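Long-range contact in putative transcriptional regulator protein (Vibrio parahaemolyticus, PDB 3ER6), which probably acts as a sequence-specific DNA-binding transcription regulator, of which this chain is the DJ-1/PfpI-like domain rather than the AraC-type helix-turn-helix part: residues V121-H135 and D160-H172. The protein carries 1 engineered substitution. Residues are numbered along the deposited sequence; the frame is centred on the assembly and turned at random. Where two conformers were deposited one is given.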
# COMPACT_ATOMS: atom_id res chain seq x y z
N VAL A 121 17.72 4.16 8.55
CA VAL A 121 18.89 4.68 7.80
C VAL A 121 19.58 5.85 8.61
O VAL A 121 20.81 5.97 8.57
CB VAL A 121 18.54 5.13 6.34
CG1 VAL A 121 18.00 3.96 5.56
CG2 VAL A 121 17.56 6.25 6.36
N ALA A 122 18.81 6.66 9.34
CA ALA A 122 19.43 7.69 10.22
C ALA A 122 20.36 7.05 11.22
O ALA A 122 21.55 7.40 11.28
CB ALA A 122 18.37 8.57 10.93
N LYS A 123 19.83 6.11 12.00
CA LYS A 123 20.60 5.37 12.98
C LYS A 123 21.85 4.71 12.38
O LYS A 123 22.92 4.74 12.97
CB LYS A 123 19.75 4.30 13.65
CG LYS A 123 20.48 3.58 14.76
CD LYS A 123 19.50 2.75 15.57
CE LYS A 123 20.16 2.08 16.74
NZ LYS A 123 21.24 2.98 17.30
N ALA A 124 21.74 4.15 11.19
CA ALA A 124 22.82 3.46 10.57
C ALA A 124 23.88 4.42 9.97
O ALA A 124 24.87 3.95 9.53
CB ALA A 124 22.32 2.50 9.51
N GLY A 125 23.66 5.73 9.97
CA GLY A 125 24.63 6.66 9.42
C GLY A 125 24.77 6.66 7.91
O GLY A 125 25.78 7.15 7.38
N LEU A 126 23.76 6.17 7.18
CA LEU A 126 23.87 6.08 5.71
C LEU A 126 23.84 7.42 4.96
O LEU A 126 24.28 7.50 3.81
CB LEU A 126 22.78 5.19 5.10
CG LEU A 126 22.61 3.81 5.76
CD1 LEU A 126 21.61 2.96 4.89
CD2 LEU A 126 23.98 3.05 5.95
N LEU A 127 23.27 8.44 5.59
CA LEU A 127 23.15 9.74 4.97
C LEU A 127 24.49 10.47 4.99
O LEU A 127 25.00 10.80 6.06
CB LEU A 127 22.05 10.52 5.69
CG LEU A 127 20.65 9.90 5.44
CD1 LEU A 127 19.65 10.48 6.49
CD2 LEU A 127 20.13 10.12 3.98
N GLN A 128 25.07 10.69 3.82
CA GLN A 128 26.38 11.35 3.71
C GLN A 128 26.32 12.82 4.14
O GLN A 128 27.27 13.34 4.71
CB GLN A 128 26.90 11.20 2.30
CG GLN A 128 28.18 12.03 1.99
CD GLN A 128 29.47 11.54 2.72
OE1 GLN A 128 30.41 11.01 2.09
NE2 GLN A 128 29.51 11.73 4.03
N GLN A 129 25.19 13.47 3.90
CA GLN A 129 25.02 14.91 4.15
C GLN A 129 24.25 15.23 5.41
O GLN A 129 23.98 16.43 5.73
CB GLN A 129 24.31 15.54 2.97
CG GLN A 129 25.11 15.51 1.68
CD GLN A 129 24.65 16.63 0.73
OE1 GLN A 129 23.87 17.52 1.12
NE2 GLN A 129 25.12 16.58 -0.52
N ASN A 130 23.83 14.19 6.12
CA ASN A 130 23.06 14.42 7.31
C ASN A 130 21.84 15.34 7.09
O ASN A 130 21.54 16.15 7.96
CB ASN A 130 23.92 14.97 8.47
CG ASN A 130 24.59 13.84 9.29
OD1 ASN A 130 25.22 14.09 10.32
ND2 ASN A 130 24.48 12.60 8.79
N LYS A 131 21.11 15.15 5.99
CA LYS A 131 19.79 15.77 5.87
C LYS A 131 18.70 14.73 5.59
O LYS A 131 18.94 13.76 4.89
CB LYS A 131 19.78 16.83 4.75
CG LYS A 131 20.86 17.88 4.95
CD LYS A 131 20.95 18.84 3.77
CE LYS A 131 21.65 20.14 4.23
NZ LYS A 131 21.21 21.33 3.43
N ALA A 132 17.50 14.94 6.11
CA ALA A 132 16.47 13.91 5.92
C ALA A 132 15.13 14.56 5.78
O ALA A 132 15.00 15.78 5.86
CB ALA A 132 16.44 12.95 7.14
N VAL A 133 14.12 13.71 5.65
CA VAL A 133 12.72 14.16 5.62
C VAL A 133 11.90 13.29 6.61
O VAL A 133 12.21 12.13 6.82
CB VAL A 133 12.15 14.02 4.17
CG1 VAL A 133 12.90 14.97 3.22
CG2 VAL A 133 12.24 12.54 3.66
N MET A 134 10.86 13.84 7.22
CA MET A 134 9.96 12.96 7.97
C MET A 134 8.60 13.61 7.92
O MET A 134 8.53 14.85 7.79
CB MET A 134 10.45 12.75 9.41
CG MET A 134 9.56 11.85 10.30
SD MET A 134 9.03 10.19 9.63
CE MET A 134 10.58 9.56 9.15
N HIS A 135 7.53 12.81 8.01
CA HIS A 135 6.20 13.40 8.01
C HIS A 135 5.91 14.01 9.40
O HIS A 135 6.64 13.76 10.39
CB HIS A 135 5.12 12.37 7.59
CG HIS A 135 5.23 11.06 8.30
ND1 HIS A 135 5.05 10.93 9.65
CD2 HIS A 135 5.55 9.81 7.84
CE1 HIS A 135 5.22 9.66 10.00
NE2 HIS A 135 5.53 8.97 8.92
N ASP A 160 20.24 11.23 -1.49
CA ASP A 160 21.58 11.59 -1.03
C ASP A 160 22.46 10.42 -1.45
O ASP A 160 22.51 9.35 -0.79
CB ASP A 160 21.57 11.77 0.49
CG ASP A 160 22.94 12.16 1.07
OD1 ASP A 160 23.93 12.29 0.33
OD2 ASP A 160 22.99 12.36 2.30
N GLY A 161 23.12 10.60 -2.58
CA GLY A 161 23.99 9.53 -3.05
C GLY A 161 23.09 8.38 -3.47
O GLY A 161 22.20 8.56 -4.31
N ASN A 162 23.32 7.21 -2.91
CA ASN A 162 22.46 6.07 -3.23
C ASN A 162 21.39 5.78 -2.21
O ASN A 162 20.86 4.66 -2.20
CB ASN A 162 23.28 4.81 -3.43
CG ASN A 162 23.61 4.63 -4.85
OD1 ASN A 162 22.72 4.65 -5.73
ND2 ASN A 162 24.89 4.48 -5.13
N VAL A 163 21.11 6.76 -1.37
CA VAL A 163 20.10 6.59 -0.32
C VAL A 163 18.88 7.43 -0.73
O VAL A 163 19.00 8.64 -0.98
CB VAL A 163 20.63 7.02 1.09
CG1 VAL A 163 19.55 6.81 2.17
CG2 VAL A 163 21.92 6.28 1.42
N TYR A 164 17.72 6.80 -0.79
CA TYR A 164 16.47 7.45 -1.20
C TYR A 164 15.51 7.43 -0.03
O TYR A 164 15.19 6.35 0.50
CB TYR A 164 15.81 6.65 -2.36
CG TYR A 164 16.65 6.55 -3.59
CD1 TYR A 164 16.30 7.26 -4.75
CD2 TYR A 164 17.78 5.73 -3.61
CE1 TYR A 164 17.05 7.16 -5.92
CE2 TYR A 164 18.59 5.63 -4.77
CZ TYR A 164 18.22 6.37 -5.90
OH TYR A 164 18.99 6.29 -7.02
N LEU A 165 15.04 8.59 0.38
CA LEU A 165 14.14 8.72 1.47
C LEU A 165 12.75 9.20 1.00
O LEU A 165 12.63 10.19 0.24
CB LEU A 165 14.64 9.76 2.51
CG LEU A 165 16.07 9.66 3.08
CD1 LEU A 165 16.28 10.78 4.13
CD2 LEU A 165 16.34 8.27 3.72
N SER A 166 11.70 8.52 1.47
CA SER A 166 10.35 8.93 1.11
C SER A 166 9.45 8.86 2.41
O SER A 166 9.15 7.77 2.90
CB SER A 166 9.78 8.06 -0.02
OG SER A 166 8.40 8.41 -0.23
N SER A 167 9.08 10.02 2.97
CA SER A 167 8.27 10.12 4.21
C SER A 167 6.97 9.29 4.17
O SER A 167 6.65 8.58 5.11
CB SER A 167 7.87 11.57 4.49
OG SER A 167 9.02 12.30 4.82
N GLY A 168 6.23 9.42 3.09
CA GLY A 168 4.93 8.82 2.99
C GLY A 168 3.99 9.41 4.04
O GLY A 168 3.97 10.65 4.25
N PRO A 169 3.23 8.55 4.75
CA PRO A 169 3.48 7.09 4.89
C PRO A 169 3.07 6.20 3.70
O PRO A 169 3.62 5.07 3.58
CB PRO A 169 2.69 6.72 6.17
CG PRO A 169 1.55 7.83 6.20
CD PRO A 169 2.29 9.06 5.77
N TYR A 170 2.12 6.63 2.86
CA TYR A 170 1.61 5.73 1.80
C TYR A 170 1.91 6.14 0.36
O TYR A 170 1.74 5.31 -0.57
CB TYR A 170 0.09 5.43 1.92
CG TYR A 170 -0.11 4.75 3.24
CD1 TYR A 170 0.34 3.45 3.42
CD2 TYR A 170 -0.62 5.45 4.34
CE1 TYR A 170 0.20 2.82 4.68
CE2 TYR A 170 -0.74 4.84 5.61
CZ TYR A 170 -0.32 3.51 5.74
OH TYR A 170 -0.39 2.87 6.95
N SER A 171 2.30 7.39 0.18
CA SER A 171 2.61 7.89 -1.15
C SER A 171 4.11 7.97 -1.36
O SER A 171 4.78 8.79 -0.72
CB SER A 171 1.99 9.28 -1.35
OG SER A 171 0.63 9.14 -1.71
N HIS A 172 4.63 7.12 -2.25
CA HIS A 172 6.07 7.04 -2.50
C HIS A 172 6.40 7.14 -3.98
O HIS A 172 7.40 6.59 -4.46
CB HIS A 172 6.60 5.73 -1.90
CG HIS A 172 6.30 5.62 -0.44
ND1 HIS A 172 6.98 6.36 0.50
CD2 HIS A 172 5.34 4.94 0.23
CE1 HIS A 172 6.48 6.10 1.70
NE2 HIS A 172 5.48 5.25 1.56
O HOH W 1 24.25 9.07 1.49
O HOH W 2 21.22 13.89 3.42
O HOH W 3 8.53 14.97 4.63
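L165 reaches tip to tip toward L127 in this contact of the DJ-1/PfpI-family domain, where strand 163-166 of the mixed sheet packs against the end of helix 117-124 and the chain that follows. The two branches of L165 divide the work: CD2 meets V121 CG2 at 3.5 Å, while CD1 lies 3.7 Å from A132 CB, whose small size lets the leucine come close to the backbone. V163, two residues earlier on the same side of the strand, places CG1 against L127 CD2, the two side chains crossing at about a right angle, while its CG2 meets L126 CB. Branched aliphatic side chains suit this buried, apolar layer; I118 of helix 117-124 also touches L165 and V133.

At the hairpin end the partner is polar. The carboxylate of D160, directed at the 127-131 loop with CG anti to the backbone N (chi1 -180°), accepts the N-H of Q129 on the syn lone pair of OD2 at 2.9 Å, with an N-H...O angle of 160°. A water donates to the same oxygen and accepts a bond from K131 N, so OD2 grips the loop after L127 both directly and through water. Another water joins L126 O, Q128 N and D160 O. G161 follows in a type II' turn, its positive phi easily adopted without a side chain.

Toward the other end, the OG of S167 is small enough to sit 3.4 Å from V133 CG2, and a water bonded to it makes a weak bond to M134 O. H135 NE2 is hydrogen-bonded to D115 OD1, and T198 of the second subunit packs on this histidine. M134 SD rests 3.7 Å above the centre of the H135 ring, whose edge presents CD2 to S167 O at 3.2 Å.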